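Local coordinates for protein CDP-glucose 4,6-dehydratase (Salmonella enterica subsp. enterica serovar Typhi, PDB 1WVG) that catalyses the NAD(+)-dependent conversion of CDP-D-glucose to CDP-4-dehydro-6-deoxy-D-glucose with loss of water, an early step in making a dideoxy sugar for the O-antigen, at residues A[242-245]-A[246-250]; A[328-331]-A[332-336]; A[157-160]-A[161-165]. All blocks are in the same frame, centred on the assembly; numbering follows the deposited sequence.

Interaction 1 of 3, residues A[242-245]-A[246-250]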
# COMPACT_ATOMS: atom_id res chain seq x y z
N TYR A 242 12.76 22.83 12.34
CA TYR A 242 12.59 23.80 11.24
C TYR A 242 13.88 24.59 10.97
O TYR A 242 14.23 24.93 9.85
CB TYR A 242 11.55 24.92 11.52
CG TYR A 242 10.18 24.41 11.84
CD1 TYR A 242 9.89 23.05 11.76
CD2 TYR A 242 9.18 25.30 12.24
CE1 TYR A 242 8.60 22.59 12.03
CE2 TYR A 242 7.90 24.83 12.55
CZ TYR A 242 7.60 23.47 12.44
OH TYR A 242 6.33 22.99 12.75
N ILE A 243 14.58 24.91 12.04
CA ILE A 243 15.76 25.73 11.91
C ILE A 243 16.86 24.96 11.25
O ILE A 243 17.56 25.48 10.36
CB ILE A 243 16.17 26.27 13.27
CG1 ILE A 243 15.32 27.47 13.61
CG2 ILE A 243 17.64 26.68 13.36
CD1 ILE A 243 15.33 27.67 15.12
N VAL A 244 16.99 23.72 11.69
CA VAL A 244 18.02 22.84 11.15
C VAL A 244 17.86 22.60 9.67
O VAL A 244 18.82 22.66 8.88
CB VAL A 244 18.15 21.54 11.92
CG1 VAL A 244 18.90 20.54 11.05
CG2 VAL A 244 18.87 21.80 13.25
N VAL A 245 16.62 22.38 9.26
CA VAL A 245 16.42 22.14 7.85
C VAL A 245 16.70 23.37 7.07
O VAL A 245 17.23 23.28 5.97
CB VAL A 245 15.09 21.51 7.42
CG1 VAL A 245 14.82 20.26 8.23
CG2 VAL A 245 14.00 22.52 7.72
N ALA A 246 16.33 24.52 7.61
CA ALA A 246 16.63 25.71 6.83
C ALA A 246 18.14 25.83 6.57
O ALA A 246 18.60 26.23 5.50
CB ALA A 246 16.15 26.96 7.56
N GLN A 247 18.91 25.49 7.59
CA GLN A 247 20.35 25.53 7.47
C GLN A 247 20.82 24.68 6.29
O GLN A 247 21.53 25.12 5.37
CB GLN A 247 20.91 25.02 8.80
CG GLN A 247 20.95 26.17 9.83
CD GLN A 247 21.15 25.73 11.27
OE1 GLN A 247 20.82 26.49 12.20
NE2 GLN A 247 21.68 24.52 11.48
N ARG A 248 20.39 23.42 6.32
CA ARG A 248 20.70 22.43 5.31
C ARG A 248 20.21 22.81 3.94
O ARG A 248 20.92 22.65 2.96
CB ARG A 248 20.13 21.09 5.70
CG ARG A 248 20.76 20.74 7.03
CD ARG A 248 22.21 20.31 6.85
NE ARG A 248 22.34 18.93 7.29
CZ ARG A 248 23.17 18.02 6.78
NH1 ARG A 248 24.03 18.30 5.80
NH2 ARG A 248 23.12 16.78 7.30
N LEU A 249 19.01 23.35 3.87
CA LEU A 249 18.47 23.76 2.57
C LEU A 249 19.30 24.90 2.00
O LEU A 249 19.40 25.07 0.79
CB LEU A 249 17.00 24.27 2.62
CG LEU A 249 15.94 23.17 2.75
CD1 LEU A 249 14.61 23.78 3.24
CD2 LEU A 249 15.74 22.49 1.39
N TYR A 250 19.84 25.70 2.90
CA TYR A 250 20.63 26.84 2.48
C TYR A 250 21.79 26.45 1.59
O TYR A 250 22.03 27.03 0.52
CB TYR A 250 21.16 27.64 3.67
CG TYR A 250 21.33 29.07 3.26
CD1 TYR A 250 20.30 29.99 3.46
CD2 TYR A 250 22.52 29.52 2.68
CE1 TYR A 250 20.44 31.33 3.09
CE2 TYR A 250 22.68 30.86 2.31
CZ TYR A 250 21.63 31.77 2.51
OH TYR A 250 21.75 33.09 2.14
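Gln247 lies one helical turn on from Ile243, and its side chain runs back over that residue. Its CB sits 3.2 Å from Val244 O, close in against the preceding turn. With CG anti to its own carbonyl carbon (chi1 -83°), the chain heads back toward the start of the helix, and CG passes 3.5 Å from Ile243 O. Beyond CG the chain is extended, which carries the amide across the isoleucine side chain: OE1 comes within 3.4 Å of Ile243 CG2, while NE2 ends 4.0 Å from Val244 CA. The two side chains meet at an angle, with the amide oxygen against a methyl group. The polar work of that amide is done with the N-terminal end of the chain: OE1 accepts from Trp7 NE1 and Asp3 N, and NE2 donates to Ser1 O.

Underneath, the backbone is regular alpha-helix. Ala246 N, Gln247 N, Arg248 N and Leu249 N bond to the carbonyls of Tyr242, Ile243, Val244 and Val245 in turn, the last of them shortest, with Leu249 N at 2.8 Å from Val245 O. Arg248 CG rests 3.3 Å from Val244 O before its chain bends away toward a salt bridge with Glu252.

Tyr242, Val245 and Leu249 pack on the central sheet, against strands 126-130 and 187-197, and Tyr242 OH reaches Lys21, which also bonds to the bound adenosine-diphosphoribose through its backbone N. Ile243 and Gln247 meet the N-terminal residues and helix 4-7, and Ala246, at the boundary, touches both Val128 and Trp7. A helix laid against a parallel sheet in this way is typical of the Rossmann fold.

Interaction 2 of 3, residues A[328-331]-A[332-336]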
# COMPACT_ATOMS: atom_id res chain seq x y z
N ARG A 328 8.03 22.59 32.69
CA ARG A 328 8.44 23.88 32.19
C ARG A 328 7.27 24.76 31.81
O ARG A 328 7.35 25.96 32.00
CB ARG A 328 9.35 23.74 30.98
CG ARG A 328 10.77 23.41 31.39
CD ARG A 328 11.63 22.95 30.21
NE ARG A 328 13.05 22.77 30.52
CZ ARG A 328 13.94 23.76 30.80
NH1 ARG A 328 13.60 25.04 30.83
NH2 ARG A 328 15.21 23.45 31.06
N ILE A 329 6.20 24.18 31.26
CA ILE A 329 5.03 24.99 30.90
C ILE A 329 4.41 25.65 32.13
O ILE A 329 3.92 26.79 32.10
CB ILE A 329 3.95 24.12 30.28
CG1 ILE A 329 4.42 23.71 28.91
CG2 ILE A 329 2.61 24.80 30.11
CD1 ILE A 329 3.39 22.79 28.26
N VAL A 330 4.40 24.86 33.20
CA VAL A 330 3.85 25.26 34.49
C VAL A 330 4.63 26.40 35.10
O VAL A 330 4.12 27.42 35.51
CB VAL A 330 3.93 24.09 35.43
CG1 VAL A 330 3.99 24.65 36.85
CG2 VAL A 330 2.69 23.20 35.23
N LYS A 331 5.91 26.20 35.13
CA LYS A 331 6.78 27.20 35.64
C LYS A 331 6.56 28.46 34.88
O LYS A 331 6.41 29.51 35.48
CB LYS A 331 8.21 26.75 35.48
CG LYS A 331 8.62 25.98 36.72
CD LYS A 331 10.02 25.38 36.68
CE LYS A 331 10.12 24.21 37.66
NZ LYS A 331 11.37 23.43 37.52
N TRP A 332 6.53 28.34 33.56
CA TRP A 332 6.37 29.52 32.71
C TRP A 332 5.08 30.26 33.00
O TRP A 332 5.05 31.48 33.18
CB TRP A 332 6.53 29.24 31.19
CG TRP A 332 6.70 30.43 30.26
CD1 TRP A 332 7.86 30.86 29.63
CD2 TRP A 332 5.67 31.32 29.81
NE1 TRP A 332 7.62 31.95 28.80
CE2 TRP A 332 6.28 32.24 28.90
CE3 TRP A 332 4.31 31.44 30.11
CZ2 TRP A 332 5.54 33.27 28.34
CZ3 TRP A 332 3.59 32.43 29.50
CH2 TRP A 332 4.19 33.33 28.63
N HIS A 333 4.00 29.51 33.01
CA HIS A 333 2.72 30.12 33.24
C HIS A 333 2.64 30.90 34.55
O HIS A 333 2.14 32.03 34.61
CB HIS A 333 1.60 29.09 33.11
CG HIS A 333 0.31 29.74 32.79
ND1 HIS A 333 0.08 30.27 31.53
CD2 HIS A 333 -0.80 29.90 33.57
CE1 HIS A 333 -1.16 30.76 31.57
NE2 HIS A 333 -1.72 30.55 32.78
N LYS A 334 3.13 30.28 35.62
CA LYS A 334 3.12 30.89 36.93
C LYS A 334 3.98 32.15 36.97
O LYS A 334 3.53 33.18 37.48
CB LYS A 334 3.50 29.87 37.99
CG LYS A 334 2.41 28.81 38.15
CD LYS A 334 2.66 27.85 39.31
CE LYS A 334 1.42 27.02 39.67
NZ LYS A 334 1.58 26.25 40.91
N ALA A 335 5.19 32.09 36.43
CA ALA A 335 6.06 33.26 36.43
C ALA A 335 5.34 34.47 35.83
O ALA A 335 5.40 35.59 36.32
CB ALA A 335 7.33 32.98 35.67
N TRP A 336 4.65 34.18 34.75
CA TRP A 336 3.91 35.16 34.03
C TRP A 336 2.90 35.76 34.95
O TRP A 336 2.72 36.97 35.07
CB TRP A 336 3.13 34.43 32.91
CG TRP A 336 2.20 35.38 32.23
CD1 TRP A 336 2.58 36.54 31.64
CD2 TRP A 336 0.77 35.29 32.11
NE1 TRP A 336 1.48 37.18 31.13
CE2 TRP A 336 0.36 36.44 31.39
CE3 TRP A 336 -0.19 34.36 32.49
CZ2 TRP A 336 -0.99 36.70 31.10
CZ3 TRP A 336 -1.51 34.60 32.19
CH2 TRP A 336 -1.91 35.75 31.50
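Val330 O meets Lys334 on helix 322-337 in an ordinary i to i+4 contact of an alpha-helix. The amide N of Lys334 donates to it at 3.0 Å with an N-H...O angle of 171°, and Lys334 CG leans on the same oxygen at 3.4 Å. The equivalent bonds from Trp332 N, His333 N and Ala335 N go to the carbonyls of Arg328, Ile329 and Lys331.

The packed side carries Ile329, Trp332 and His333. Both aromatic side chains leave with CG anti to the backbone N (chi1 -166° for Trp332), which carries their rings away from the preceding turn and against neighbouring helices: Trp332 NE1 bonds to Ser346 and its ring touches Met342, while Ile329 and His333 pack on Leu212.

The solvent side belongs to Lys331. Lys334 and Arg328 are partly exposed but tied down: the extended chain of Lys334 brings CD 4.2 Å from Val330 CG1 and NZ to Trp283 O, with a cation-pi contact to the Trp283 ring, and Arg328 forms salt bridges with Glu324, Glu349 and Asp352.

Within the later turn, Trp336 CE3 lies 3.8 Å above one face of the His333 ring, displaced toward its rim.

Interaction 3 of 3, residues A[157-160]-A[161-165]. With CXY (cytidine-5'-diphospho-beta-D-xylose), chain D; APR (adenosine-5-diphosphoribose), chain C.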
# COMPACT_ATOMS: atom_id res chain seq x y z
N TYR A 157 -9.74 21.73 8.55
CA TYR A 157 -8.38 22.11 8.92
C TYR A 157 -7.38 21.02 8.50
O TYR A 157 -6.45 21.27 7.73
CB TYR A 157 -8.26 22.37 10.42
CG TYR A 157 -6.81 22.46 10.74
CD1 TYR A 157 -6.07 23.56 10.29
CD2 TYR A 157 -6.16 21.47 11.47
CE1 TYR A 157 -4.71 23.67 10.60
CE2 TYR A 157 -4.80 21.55 11.77
CZ TYR A 157 -4.07 22.66 11.31
OH TYR A 157 -2.73 22.78 11.59
N SER A 158 -7.60 19.79 8.97
CA SER A 158 -6.73 18.67 8.62
C SER A 158 -6.54 18.58 7.14
O SER A 158 -5.42 18.54 6.64
CB SER A 158 -7.39 17.38 9.01
OG SER A 158 -7.45 17.41 10.41
N ASN A 159 -7.68 18.52 6.46
CA ASN A 159 -7.74 18.41 5.01
C ASN A 159 -7.07 19.59 4.28
O ASN A 159 -6.46 19.40 3.23
CB ASN A 159 -9.21 18.19 4.58
CG ASN A 159 -9.32 17.81 3.13
OD1 ASN A 159 -9.40 18.66 2.25
ND2 ASN A 159 -9.28 16.50 2.85
N SER A 160 -7.15 20.81 4.84
CA SER A 160 -6.52 21.95 4.20
C SER A 160 -4.98 21.81 4.19
O SER A 160 -4.29 22.31 3.30
CB SER A 160 -7.02 23.26 4.82
OG SER A 160 -6.53 23.36 6.15
N LYS A 161 -4.44 21.12 5.21
CA LYS A 161 -2.98 20.86 5.40
C LYS A 161 -2.47 19.77 4.43
O LYS A 161 -1.33 19.78 3.89
CB LYS A 161 -2.71 20.50 6.86
CG LYS A 161 -2.92 21.72 7.73
CD LYS A 161 -1.90 22.80 7.39
CE LYS A 161 -2.07 24.00 8.28
NZ LYS A 161 -0.79 24.68 8.50
N GLY A 162 -3.38 18.83 4.20
CA GLY A 162 -3.23 17.76 3.25
C GLY A 162 -3.07 18.44 1.90
O GLY A 162 -2.11 18.19 1.19
N CYS A 163 -3.99 19.35 1.58
CA CYS A 163 -3.90 20.11 0.34
C CYS A 163 -2.64 20.98 0.33
O CYS A 163 -2.00 21.11 -0.73
CB CYS A 163 -5.10 21.04 0.15
SG CYS A 163 -6.64 20.15 -0.16
N ALA A 164 -2.30 21.62 1.47
CA ALA A 164 -1.08 22.46 1.52
C ALA A 164 0.16 21.61 1.18
O ALA A 164 1.11 22.03 0.51
CB ALA A 164 -0.93 23.20 2.86
N GLU A 165 0.14 20.34 1.62
CA GLU A 165 1.24 19.42 1.32
C GLU A 165 1.32 19.16 -0.17
O GLU A 165 2.38 19.21 -0.78
CB GLU A 165 0.97 18.09 2.05
CG GLU A 165 1.55 18.12 3.47
CD GLU A 165 3.06 18.09 3.49
OE1 GLU A 165 3.72 17.70 2.55
OE2 GLU A 165 3.59 18.49 4.61
O1B CXY D . -4.71 18.08 18.00
PB CXY D . -5.33 19.46 17.90
O2B CXY D . -6.78 19.46 17.50
O1' CXY D . -4.46 20.36 16.84
O3A CXY D . -5.02 19.92 19.34
PA CXY D . -6.00 20.21 20.64
O1A CXY D . -5.08 20.70 21.70
O2A CXY D . -7.09 21.14 20.28
O5D CXY D . -6.60 18.76 20.90
C5D CXY D . -5.75 17.78 21.53
C4D CXY D . -6.61 16.64 22.02
O4D CXY D . -7.09 17.00 23.34
C3D CXY D . -7.82 16.25 21.18
O3D CXY D . -8.15 14.81 21.18
C2D CXY D . -8.88 17.09 21.91
O2D CXY D . -10.17 16.54 21.64
C1D CXY D . -8.48 16.86 23.35
N1 CXY D . -9.03 17.84 24.28
C6 CXY D . -8.72 19.18 24.15
C5 CXY D . -9.17 20.10 24.98
C4 CXY D . -10.04 19.76 26.05
N3 CXY D . -10.31 18.38 26.15
C2 CXY D . -9.85 17.39 25.30
N4 CXY D . -10.54 20.54 26.85
O2 CXY D . -10.15 16.20 25.43
C1' CXY D . -3.34 21.01 17.42
C2' CXY D . -3.26 22.37 16.78
C3' CXY D . -3.05 22.14 15.30
C4' CXY D . -1.77 21.35 15.06
C5' CXY D . -1.83 20.04 15.83
O2' CXY D . -4.48 23.12 16.97
O3' CXY D . -2.89 23.41 14.64
O4' CXY D . -1.60 21.11 13.66
O5' CXY D . -2.09 20.27 17.21
N1 APR C . -3.05 36.09 6.80
C2 APR C . -1.90 36.21 7.52
N3 APR C . -1.59 35.65 8.65
C4 APR C . -2.57 34.83 9.09
C5 APR C . -3.76 34.58 8.49
C6 APR C . -4.02 35.27 7.27
N6 APR C . -5.11 35.15 6.49
N7 APR C . -4.50 33.67 9.24
C8 APR C . -3.74 33.40 10.29
N9 APR C . -2.56 34.08 10.24
C1' APR C . -1.47 34.09 11.20
C2' APR C . -1.91 34.63 12.53
O2' APR C . -2.03 36.06 12.47
C3' APR C . -0.73 34.15 13.38
O3' APR C . 0.48 34.91 13.29
O4' APR C . -1.11 32.77 11.48
C4' APR C . -0.55 32.73 12.80
C5' APR C . -1.33 31.65 13.50
O5' APR C . -0.73 31.48 14.81
PA APR C . -1.50 30.67 16.00
O1A APR C . -3.01 30.76 15.89
O2A APR C . -0.77 30.99 17.33
O3A APR C . -1.15 29.18 15.62
PB APR C . 0.26 28.41 15.84
O1B APR C . 0.02 27.40 16.93
O2B APR C . 1.43 29.37 15.94
O5D APR C . 0.42 27.75 14.39
C5D APR C . 1.53 28.17 13.59
O4D APR C . 2.02 25.89 12.72
O1D APR C . 0.83 24.05 13.55
C1D APR C . 1.00 24.99 12.44
O2D APR C . -1.20 25.28 11.39
C2D APR C . -0.25 25.83 12.33
O3D APR C . 0.42 26.83 10.27
C3D APR C . 0.27 27.09 11.67
C4D APR C . 1.59 27.25 12.38
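Tyr157 and Lys161 stand one turn apart on helix 156-175 and are the pair that meets the ligands. Their side chains meet without a polar bond: Lys161 CG lies over one face of the tyrosine ring in a CH-pi contact, 4.2 Å from the centroid, and Lys161 CE approaches Tyr157 CE1 at 3.5 Å. The lysine chain bends at chi2 (-64°), which folds it across the ring and sends NZ forward to the cofactor ribose.

Hydrogen bonds to the ligands use the ends of both side chains. Tyr157 OH bonds to CXY O4' and to APR O2D, each at 2.9 Å, the latter lying at the ring edge. Lys161 NZ donates to both APR O2D and APR O3D at 3.0 Å, and also to Thr131 O, so three acceptors fix its position. O2D is thus shared by both side chains.

Tyr157 O takes two bonds, from the backbone Lys161 N and, at 2.6 Å, from the hydroxyl of Ser160, whose OG is itself bonded to Asn107. Further along, Asn159 and Cys163 pack against a second subunit.

This is the Tyr-x-x-x-Lys motif of short-chain dehydrogenases/reductases. The tyrosine hydroxyl joins the sugar O4' to the ribose, consistent with a role in oxidising the sugar at C4', while the lysine, bonded to both ribose hydroxyls, orients the ribose beside it.

How the interactions relate
All three contacts lie within one helix each, but they stand differently to the active site. Interaction 3 is part of it, touching both the cofactor fragment and the sugar nucleotide. Interaction 1 is second-shell: its centre is 23 Å from that of interaction 3, yet their nearest atoms are about 8 Å apart, and the Tyr242 side chain comes within about 5 Å of the bound adenosine-diphosphoribose. Interaction 2 is remote, its centre 32 Å from that of interaction 3 on the other side of the chain's centre and 30 Å from that of interaction 1. Its nearest ligand approach is that of Ile329, whose side chain lies about 11 Å from the sugar nucleotide.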